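Local coordinates for protein malic enzyme (Entamoeba histolytica, PDB 3NV9) that probably catalyses the oxidative decarboxylation of malate to pyruvate with NAD or NADP as acceptor, as malic enzymes do, and forms a deeply entangled dimer, at residues H40-G45 and H464-P469; E153-I158 and D180-S185; G318-V323 and G342-A347. All blocks are in the same frame, centred on the assembly; numbering follows the deposited sequence.

Contact 1 (H40-G45 and H464-P469); sequences HKFYKG and HIVDFP
An aromatic cluster at the C-terminal end of helix 21-43 joins Phe42 and Tyr43 to the linker between helices 438-461 and 470-485. The ring of Phe42 is the centre of it. Pro469 CD lies over one face of this ring, 3.9 Å from its centroid, a CH-pi contact. Phe468 turns its edge toward the face of Phe42 in a T-shaped stack. The two ring centroids are 5.3 Å apart and the planes stand at 72°. Val466 meets the same ring at its edge, with CG1 4.0 Å from Phe42 CZ. Phe42 reaches these partners because its CG is anti to the backbone N (chi1 -168°).

Tyr43 supplies the polar link. Its OH donates to Val466 O at 2.7 Å, nearly in line with the C=O bond and tilted 16° from the carbonyl plane. The carbonyl sits at the edge of the tyrosine ring, and Ile465 CG2 touches Tyr43 CE1 at 4.1 Å.

The helix stops here in a Schellman motif. Lys44, with positive phi, is the C-prime residue, and Gly45 N bonds back to His40 O at 3.0 Å. Lys41 O accepts from Lys44 N and, from the opposite face of its plane, from Lys44 NZ. On the other segment, Pro469 is the N-cap of helix 470-485.

The second subunit also touches this region. Its Trp60 makes a further edge-to-face pair with Phe468, and its Lys52 bonds to Lys44 O. Within the chain, Phe468 also packs on Leu35, Lys38 and Val39 of helix 21-43.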
loop_
_atom_site.group_PDB
_atom_site.type_symbol
_atom_site.label_atom_id
_atom_site.label_comp_id
_atom_site.label_asym_id
_atom_site.label_seq_id
_atom_site.Cartn_x
_atom_site.Cartn_y
_atom_site.Cartn_z
ATOM N N HIS A 40 1.062 12.122 15.489
ATOM C CA HIS A 40 0.373 11.436 14.390
ATOM C C HIS A 40 -0.549 12.438 13.705
ATOM O O HIS A 40 -0.623 12.505 12.523
ATOM C CB HIS A 40 -0.427 10.209 14.852
ATOM C CG HIS A 40 0.400 9.003 15.156
ATOM N ND1 HIS A 40 1.112 8.860 16.336
ATOM C CD2 HIS A 40 0.575 7.851 14.470
ATOM C CE1 HIS A 40 1.732 7.689 16.329
ATOM N NE2 HIS A 40 1.408 7.053 15.211
ATOM N N LYS A 41 -1.262 13.229 14.476
ATOM C CA LYS A 41 -2.116 14.251 13.882
ATOM C C LYS A 41 -1.268 15.303 13.133
ATOM O O LYS A 41 -1.582 15.662 11.996
ATOM C CB LYS A 41 -3.005 14.897 14.955
ATOM C CG LYS A 41 -3.858 16.024 14.431
ATOM C CD LYS A 41 -5.176 16.179 15.222
ATOM C CE LYS A 41 -6.076 17.297 14.565
ATOM N NZ LYS A 41 -7.493 17.282 15.127
ATOM N N PHE A 42 -0.184 15.764 13.730
ATOM C CA PHE A 42 0.691 16.723 13.025
ATOM C C PHE A 42 1.094 16.305 11.580
ATOM O O PHE A 42 1.057 17.106 10.690
ATOM C CB PHE A 42 1.959 16.992 13.851
ATOM C CG PHE A 42 2.769 18.162 13.350
ATOM C CD1 PHE A 42 2.348 19.494 13.620
ATOM C CD2 PHE A 42 3.930 17.948 12.598
ATOM C CE1 PHE A 42 3.083 20.596 13.131
ATOM C CE2 PHE A 42 4.714 19.063 12.129
ATOM C CZ PHE A 42 4.282 20.388 12.401
ATOM N N TYR A 43 1.542 15.068 11.377
ATOM C CA TYR A 43 1.999 14.634 10.076
ATOM C C TYR A 43 0.879 13.856 9.320
ATOM O O TYR A 43 1.079 13.427 8.146
ATOM C CB TYR A 43 3.267 13.769 10.182
ATOM C CG TYR A 43 4.502 14.444 10.811
ATOM C CD1 TYR A 43 5.165 15.483 10.134
ATOM C CD2 TYR A 43 5.010 14.043 12.056
ATOM C CE1 TYR A 43 6.257 16.100 10.658
ATOM C CE2 TYR A 43 6.140 14.649 12.589
ATOM C CZ TYR A 43 6.756 15.703 11.848
ATOM O OH TYR A 43 7.835 16.398 12.297
ATOM N N LYS A 44 -0.273 13.656 9.980
ATOM C CA LYS A 44 -1.386 12.857 9.428
ATOM C C LYS A 44 -0.896 11.463 9.065
ATOM O O LYS A 44 -1.087 10.969 7.919
ATOM C CB LYS A 44 -2.062 13.507 8.205
ATOM C CG LYS A 44 -2.584 14.999 8.367
ATOM C CD LYS A 44 -3.445 15.254 9.627
ATOM C CE LYS A 44 -4.039 16.704 9.668
ATOM N NZ LYS A 44 -3.369 17.684 10.612
ATOM N N GLY A 45 -0.240 10.829 10.030
ATOM C CA GLY A 45 0.317 9.498 9.785
ATOM C C GLY A 45 1.827 9.499 9.822
ATOM O O GLY A 45 2.415 10.428 10.378
ATOM N N HIS A 464 11.261 19.008 3.726
ATOM C CA HIS A 464 10.011 18.486 3.158
ATOM C C HIS A 464 9.214 17.732 4.237
ATOM O O HIS A 464 7.997 17.694 4.179
ATOM C CB HIS A 464 10.267 17.631 1.926
ATOM C CG HIS A 464 10.648 18.440 0.742
ATOM N ND1 HIS A 464 9.794 19.370 0.183
ATOM C CD2 HIS A 464 11.808 18.524 0.051
ATOM C CE1 HIS A 464 10.394 19.959 -0.833
ATOM N NE2 HIS A 464 11.603 19.436 -0.957
ATOM N N ILE A 465 9.931 17.105 5.171
ATOM C CA ILE A 465 9.381 16.712 6.443
ATOM C C ILE A 465 9.744 17.836 7.454
ATOM O O ILE A 465 10.914 18.103 7.735
ATOM C CB ILE A 465 9.894 15.320 6.859
ATOM C CG1 ILE A 465 9.459 14.254 5.841
ATOM C CG2 ILE A 465 9.354 14.923 8.166
ATOM C CD1 ILE A 465 10.380 12.992 5.867
ATOM N N VAL A 466 8.731 18.542 7.912
ATOM C CA VAL A 466 8.861 19.723 8.760
ATOM C C VAL A 466 9.342 19.273 10.151
ATOM O O VAL A 466 8.929 18.184 10.599
ATOM C CB VAL A 466 7.437 20.386 8.901
ATOM C CG1 VAL A 466 7.368 21.388 10.036
ATOM C CG2 VAL A 466 7.023 21.061 7.616
ATOM N N ASP A 467 10.159 20.088 10.846
ATOM C CA ASP A 467 10.541 19.769 12.228
ATOM C C ASP A 467 9.312 19.866 13.068
ATOM O O ASP A 467 8.441 20.693 12.793
ATOM C CB ASP A 467 11.571 20.755 12.801
ATOM C CG ASP A 467 12.873 20.808 11.984
ATOM O OD1 ASP A 467 13.404 19.732 11.588
ATOM O OD2 ASP A 467 13.389 21.930 11.787
ATOM N N PHE A 468 9.221 19.019 14.095
ATOM C CA PHE A 468 8.081 19.025 14.989
ATOM C C PHE A 468 8.179 20.200 15.950
ATOM O O PHE A 468 9.251 20.462 16.451
ATOM C CB PHE A 468 8.059 17.750 15.755
ATOM C CG PHE A 468 6.823 17.567 16.570
ATOM C CD1 PHE A 468 5.665 17.084 15.986
ATOM C CD2 PHE A 468 6.836 17.824 17.934
ATOM C CE1 PHE A 468 4.521 16.906 16.721
ATOM C CE2 PHE A 468 5.673 17.646 18.701
ATOM C CZ PHE A 468 4.502 17.182 18.067
ATOM N N PRO A 469 7.053 20.896 16.229
ATOM C CA PRO A 469 7.188 22.127 17.036
ATOM C C PRO A 469 7.696 21.860 18.455
ATOM O O PRO A 469 7.160 20.997 19.147
ATOM C CB PRO A 469 5.742 22.697 17.037
ATOM C CG PRO A 469 5.145 22.129 15.707
ATOM C CD PRO A 469 5.665 20.717 15.777
#

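Contact 2 (E153-I158 and D180-S185); sequences EFVQRI and DVLRES. With SO4 (sulfate ion), chain C.
Leu182 meets Val155 and Gln156 with its two methyl groups. CD1 sits against the valine, 3.5 Å from Val155 CG1, and also touches Val155 CB and CG2. CD2 turns to the glutamine and lies 3.8 Å from Gln156 CG. The CG of Leu182 is anti to its own carbonyl carbon (chi1 -71°), which carries both methyls toward helix 148-158.

Beside this apolar patch, Gln156 extends its chain beyond CG and donates from NE2 to Ser185 OG at 2.8 Å. The bond is bent, 140° at the hydrogen, and the hydroxyl is tilted from the amide plane. Ser185 OG donates to Val181 O at 3.2 Å, one turn back. The serine hydroxyl therefore links the glutamine amide to the backbone of helix 174-185.

Farther out, Arg157 NH2 forms a salt bridge with Glu153 OE2 at 2.7 Å, on the anti side of the carboxylate. Arg157 NH1 bonds to Asp138 O and Lys140 O of the second subunit, and Phe154 stacks on Phe154 of that subunit. On helix 174-185, Arg183 NH1 donates to O3 of a sulfate ion at 3.0 Å. The sulfate probably comes from the crystallisation liquor and is also held by Asp380 N.

The two helix segments run parallel at 22°, with axes 10.4 Å apart. Helix 174-185 is the crossover of the beta-alpha-beta unit 164-167, 174-185, 190-192, and helix 148-158 precedes its first strand.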
loop_
_atom_site.group_PDB
_atom_site.type_symbol
_atom_site.label_atom_id
_atom_site.label_comp_id
_atom_site.label_asym_id
_atom_site.label_seq_id
_atom_site.Cartn_x
_atom_site.Cartn_y
_atom_site.Cartn_z
ATOM N N GLU A 153 -9.147 -16.270 2.922
ATOM C CA GLU A 153 -9.631 -15.963 1.569
ATOM C C GLU A 153 -9.037 -14.638 1.101
ATOM O O GLU A 153 -8.585 -14.516 -0.061
ATOM C CB GLU A 153 -11.190 -15.925 1.505
ATOM C CG GLU A 153 -11.716 -15.513 0.120
ATOM C CD GLU A 153 -13.263 -15.548 0.014
ATOM O OE1 GLU A 153 -13.960 -15.826 1.005
ATOM O OE2 GLU A 153 -13.773 -15.289 -1.078
ATOM N N PHE A 154 -9.060 -13.655 2.017
ATOM C CA PHE A 154 -8.606 -12.282 1.740
ATOM C C PHE A 154 -7.139 -12.269 1.282
ATOM O O PHE A 154 -6.793 -11.724 0.242
ATOM C CB PHE A 154 -8.806 -11.360 2.974
ATOM C CG PHE A 154 -8.346 -9.960 2.739
ATOM C CD1 PHE A 154 -9.235 -8.996 2.323
ATOM C CD2 PHE A 154 -6.991 -9.611 2.907
ATOM C CE1 PHE A 154 -8.805 -7.684 2.063
ATOM C CE2 PHE A 154 -6.532 -8.289 2.657
ATOM C CZ PHE A 154 -7.434 -7.333 2.219
ATOM N N VAL A 155 -6.302 -12.911 2.065
ATOM C CA VAL A 155 -4.884 -12.925 1.806
ATOM C C VAL A 155 -4.573 -13.659 0.509
ATOM O O VAL A 155 -3.736 -13.180 -0.283
ATOM C CB VAL A 155 -4.120 -13.501 3.037
ATOM C CG1 VAL A 155 -2.622 -13.681 2.743
ATOM C CG2 VAL A 155 -4.311 -12.599 4.189
ATOM N N GLN A 156 -5.258 -14.800 0.292
ATOM C CA GLN A 156 -5.179 -15.547 -0.982
ATOM C C GLN A 156 -5.516 -14.710 -2.223
ATOM O O GLN A 156 -4.914 -14.878 -3.292
ATOM C CB GLN A 156 -6.026 -16.839 -0.932
ATOM C CG GLN A 156 -5.343 -17.988 -0.107
ATOM C CD GLN A 156 -6.263 -19.194 0.225
ATOM O OE1 GLN A 156 -7.447 -19.243 -0.164
ATOM N NE2 GLN A 156 -5.717 -20.159 0.956
ATOM N N ARG A 157 -6.443 -13.767 -2.077
ATOM C CA ARG A 157 -6.781 -12.892 -3.193
ATOM C C ARG A 157 -5.743 -11.778 -3.411
ATOM O O ARG A 157 -5.452 -11.416 -4.567
ATOM C CB ARG A 157 -8.171 -12.314 -3.004
ATOM C CG ARG A 157 -9.304 -13.362 -3.107
ATOM C CD ARG A 157 -10.684 -12.702 -3.256
ATOM N NE ARG A 157 -11.750 -13.698 -3.071
ATOM C CZ ARG A 157 -12.128 -14.604 -3.988
ATOM N NH1 ARG A 157 -11.550 -14.628 -5.192
ATOM N NH2 ARG A 157 -13.077 -15.499 -3.697
ATOM N N ILE A 158 -5.158 -11.280 -2.309
ATOM C CA ILE A 158 -4.298 -10.090 -2.348
ATOM C C ILE A 158 -2.831 -10.426 -2.533
ATOM O O ILE A 158 -2.058 -9.577 -2.929
ATOM C CB ILE A 158 -4.457 -9.208 -1.095
ATOM C CG1 ILE A 158 -4.185 -7.726 -1.417
ATOM C CG2 ILE A 158 -3.597 -9.745 0.083
ATOM C CD1 ILE A 158 -4.480 -6.789 -0.153
ATOM N N ASP A 180 -1.132 -21.133 9.436
ATOM C CA ASP A 180 -0.822 -22.521 9.071
ATOM C C ASP A 180 -1.320 -22.861 7.679
ATOM O O ASP A 180 -0.582 -23.467 6.901
ATOM C CB ASP A 180 -1.405 -23.491 10.123
ATOM C CG ASP A 180 -0.814 -23.278 11.492
ATOM O OD1 ASP A 180 0.248 -22.640 11.561
ATOM O OD2 ASP A 180 -1.383 -23.725 12.515
ATOM N N VAL A 181 -2.554 -22.439 7.347
ATOM C CA VAL A 181 -3.107 -22.642 5.983
ATOM C C VAL A 181 -2.410 -21.781 4.971
ATOM O O VAL A 181 -1.930 -22.286 3.949
ATOM C CB VAL A 181 -4.611 -22.292 5.901
ATOM C CG1 VAL A 181 -5.096 -22.354 4.475
ATOM C CG2 VAL A 181 -5.424 -23.223 6.765
ATOM N N LEU A 182 -2.358 -20.466 5.237
ATOM C CA LEU A 182 -1.770 -19.500 4.271
ATOM C C LEU A 182 -0.323 -19.754 3.947
ATOM O O LEU A 182 0.075 -19.523 2.846
ATOM C CB LEU A 182 -1.855 -18.041 4.754
ATOM C CG LEU A 182 -3.230 -17.457 4.755
ATOM C CD1 LEU A 182 -3.135 -16.075 5.300
ATOM C CD2 LEU A 182 -3.847 -17.511 3.337
ATOM N N ARG A 183 0.464 -20.191 4.922
ATOM C CA ARG A 183 1.859 -20.440 4.629
ATOM C C ARG A 183 2.041 -21.565 3.590
ATOM O O ARG A 183 3.033 -21.613 2.900
ATOM C CB ARG A 183 2.652 -20.661 5.921
ATOM C CG ARG A 183 2.828 -22.062 6.363
ATOM C CD ARG A 183 3.385 -22.026 7.758
ATOM N NE ARG A 183 4.808 -21.649 7.788
ATOM C CZ ARG A 183 5.792 -22.483 8.152
ATOM N NH1 ARG A 183 5.486 -23.735 8.497
ATOM N NH2 ARG A 183 7.071 -22.076 8.179
ATOM N N GLU A 184 1.044 -22.434 3.448
ATOM C CA GLU A 184 1.135 -23.566 2.527
ATOM C C GLU A 184 0.506 -23.225 1.221
ATOM O O GLU A 184 1.029 -23.625 0.155
ATOM C CB GLU A 184 0.551 -24.844 3.146
ATOM C CG GLU A 184 1.352 -25.294 4.394
ATOM C CD GLU A 184 2.860 -25.596 4.100
ATOM O OE1 GLU A 184 3.231 -25.878 2.917
ATOM O OE2 GLU A 184 3.670 -25.553 5.069
ATOM N N SER A 185 -0.563 -22.429 1.259
ATOM C CA SER A 185 -1.248 -22.123 0.005
ATOM C C SER A 185 -0.723 -20.975 -0.836
ATOM O O SER A 185 -0.990 -20.962 -2.042
ATOM C CB SER A 185 -2.771 -21.969 0.191
ATOM O OG SER A 185 -3.100 -21.120 1.260
HETATM S S SO4 C . 9.028 -25.154 9.684
HETATM O O1 SO4 C . 9.541 -26.502 9.760
HETATM O O2 SO4 C . 9.156 -24.696 8.303
HETATM O O3 SO4 C . 7.624 -25.150 10.073
HETATM O O4 SO4 C . 9.699 -24.343 10.671
#

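Contact 3 (G318-V323 and G342-A347); sequences GEKPIV and GAYIVA
The backbone of Pro321 to Val323 is hydrogen-bonded to residues 344-347, and this is the tight part of the contact. Pro321 O takes two N-H groups in its carbonyl plane, Tyr344 N at 2.8 Å and, almost straight at 175°, Ile345 N at 3.2 Å. Val323 N donates to Ile345 O at 2.9 Å, and Ala347 N to Val323 O at 3.1 Å. Ile322 and Ile345 lie side by side on one face of the sheet. Val323 and Val346 point to the other, where Val323 CG2 touches Ala343 CB at 3.9 Å.

These are neighbouring parallel strands of the beta-alpha-beta unit 322-325, 335-340 and 345-348, in the Rossmann-type NAD-binding domain. Gly342, with positive phi, follows helix 335-340 and closes it in a Schellman motif. Ala338 of that helix packs on Ala343 and Val346, whereas Ile322 packs on Ala209 of helix 193-213. Strand 345-348 leads to a bound sodium ion, about 5 Å from the side chain of Ala347; Thr348, the next residue, is a ligand.

The looser side lies before the strands. Lys320 runs alongside Tyr344 and spreads its methylenes over one ring face. CD is centred there, 3.8 Å from the ring centroid, a CH-pi contact. The lysine side chain bends at its last bond (chi4 66°), and NZ stays 5.5 Å from the Tyr344 ring centroid, at most a weak cation-pi attraction. Both are partly exposed.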
loop_
_atom_site.group_PDB
_atom_site.type_symbol
_atom_site.label_atom_id
_atom_site.label_comp_id
_atom_site.label_asym_id
_atom_site.label_seq_id
_atom_site.Cartn_x
_atom_site.Cartn_y
_atom_site.Cartn_z
ATOM N N GLY A 318 15.885 -17.910 41.639
ATOM C CA GLY A 318 17.296 -18.171 41.975
ATOM C C GLY A 318 18.312 -17.025 41.816
ATOM O O GLY A 318 17.995 -15.825 41.872
ATOM N N GLU A 319 19.563 -17.423 41.652
ATOM C CA GLU A 319 20.670 -16.514 41.505
ATOM C C GLU A 319 20.472 -15.714 40.201
ATOM O O GLU A 319 20.278 -16.287 39.110
ATOM C CB GLU A 319 21.924 -17.379 41.480
ATOM C CG GLU A 319 23.170 -16.727 40.922
ATOM C CD GLU A 319 24.013 -16.039 41.995
ATOM O OE1 GLU A 319 23.472 -15.134 42.702
ATOM O OE2 GLU A 319 25.216 -16.414 42.101
ATOM N N LYS A 320 20.447 -14.386 40.338
ATOM C CA LYS A 320 20.432 -13.479 39.173
ATOM C C LYS A 320 19.220 -13.700 38.226
ATOM O O LYS A 320 19.342 -14.128 37.046
ATOM C CB LYS A 320 21.804 -13.466 38.460
ATOM C CG LYS A 320 22.961 -12.829 39.288
ATOM C CD LYS A 320 24.281 -12.815 38.473
ATOM C CE LYS A 320 25.408 -12.068 39.163
ATOM N NZ LYS A 320 25.931 -12.658 40.445
ATOM N N PRO A 321 18.020 -13.436 38.749
ATOM C CA PRO A 321 16.866 -13.673 37.904
ATOM C C PRO A 321 16.834 -12.857 36.568
ATOM O O PRO A 321 17.134 -11.648 36.531
ATOM C CB PRO A 321 15.696 -13.260 38.788
ATOM C CG PRO A 321 16.235 -13.292 40.192
ATOM C CD PRO A 321 17.655 -12.940 40.079
ATOM N N ILE A 322 16.477 -13.551 35.499
ATOM C CA ILE A 322 16.178 -12.963 34.237
ATOM C C ILE A 322 14.648 -12.887 34.125
ATOM O O ILE A 322 14.002 -13.918 34.141
ATOM C CB ILE A 322 16.707 -13.845 33.134
ATOM C CG1 ILE A 322 18.231 -13.768 33.118
ATOM C CG2 ILE A 322 16.139 -13.450 31.786
ATOM C CD1 ILE A 322 18.839 -14.918 32.326
ATOM N N VAL A 323 14.102 -11.675 33.991
ATOM C CA VAL A 323 12.655 -11.482 33.885
ATOM C C VAL A 323 12.280 -10.714 32.618
ATOM O O VAL A 323 12.676 -9.578 32.486
ATOM C CB VAL A 323 12.142 -10.685 35.087
ATOM C CG1 VAL A 323 10.658 -10.430 34.989
ATOM C CG2 VAL A 323 12.554 -11.400 36.468
ATOM N N GLY A 342 14.731 -8.046 43.214
ATOM C CA GLY A 342 15.918 -8.887 43.061
ATOM C C GLY A 342 16.299 -9.297 41.649
ATOM O O GLY A 342 17.240 -10.059 41.466
ATOM N N ALA A 343 15.589 -8.792 40.641
ATOM C CA ALA A 343 15.835 -9.215 39.260
ATOM C C ALA A 343 17.174 -8.646 38.817
ATOM O O ALA A 343 17.515 -7.504 39.140
ATOM C CB ALA A 343 14.722 -8.757 38.338
ATOM N N TYR A 344 17.939 -9.457 38.104
ATOM C CA TYR A 344 19.254 -9.010 37.672
ATOM C C TYR A 344 19.202 -8.348 36.285
ATOM O O TYR A 344 19.861 -7.307 36.028
ATOM C CB TYR A 344 20.192 -10.199 37.682
ATOM C CG TYR A 344 21.605 -9.844 37.388
ATOM C CD1 TYR A 344 22.344 -9.021 38.236
ATOM C CD2 TYR A 344 22.215 -10.337 36.267
ATOM C CE1 TYR A 344 23.674 -8.710 37.938
ATOM C CE2 TYR A 344 23.525 -10.061 35.984
ATOM C CZ TYR A 344 24.241 -9.250 36.795
ATOM O OH TYR A 344 25.541 -8.991 36.435
ATOM N N ILE A 345 18.430 -8.984 35.411
ATOM C CA ILE A 345 18.159 -8.552 34.040
ATOM C C ILE A 345 16.645 -8.503 33.852
ATOM O O ILE A 345 15.933 -9.466 34.196
ATOM C CB ILE A 345 18.783 -9.521 33.029
ATOM C CG1 ILE A 345 20.318 -9.471 33.096
ATOM C CG2 ILE A 345 18.272 -9.305 31.602
ATOM C CD1 ILE A 345 20.962 -10.662 32.472
ATOM N N VAL A 346 16.171 -7.371 33.335
ATOM C CA VAL A 346 14.741 -7.141 33.046
ATOM C C VAL A 346 14.599 -6.538 31.651
ATOM O O VAL A 346 15.277 -5.539 31.310
ATOM C CB VAL A 346 14.091 -6.120 34.063
ATOM C CG1 VAL A 346 12.568 -6.016 33.850
ATOM C CG2 VAL A 346 14.384 -6.501 35.503
ATOM N N ALA A 347 13.723 -7.146 30.855
ATOM C CA ALA A 347 13.367 -6.632 29.545
ATOM C C ALA A 347 11.892 -6.294 29.510
ATOM O O ALA A 347 11.071 -6.976 30.150
ATOM C CB ALA A 347 13.616 -7.661 28.505
#

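Overall arrangement
From the N terminus, helix 21-43 leads into the first half of contact 1. This contact closes only near the C terminus, at residues 464-469, and both other contacts are nested in its long loop. Contact 2 comes first. It closes a short loop between two helices beside the parallel sheet of the N-terminal domain. Contact 3 follows in series and pairs two strands of the NAD-binding domain. Contacts 2 and 3 lie on opposite sides of the chain's centre, with centres about 41 Å apart. Contact 1 ties the end of helix 21-43 to the linker between the last two helices, 438-461 and 470-485. Contacts 1 and 2 both touch the second subunit, while no residue of it touches contact 3.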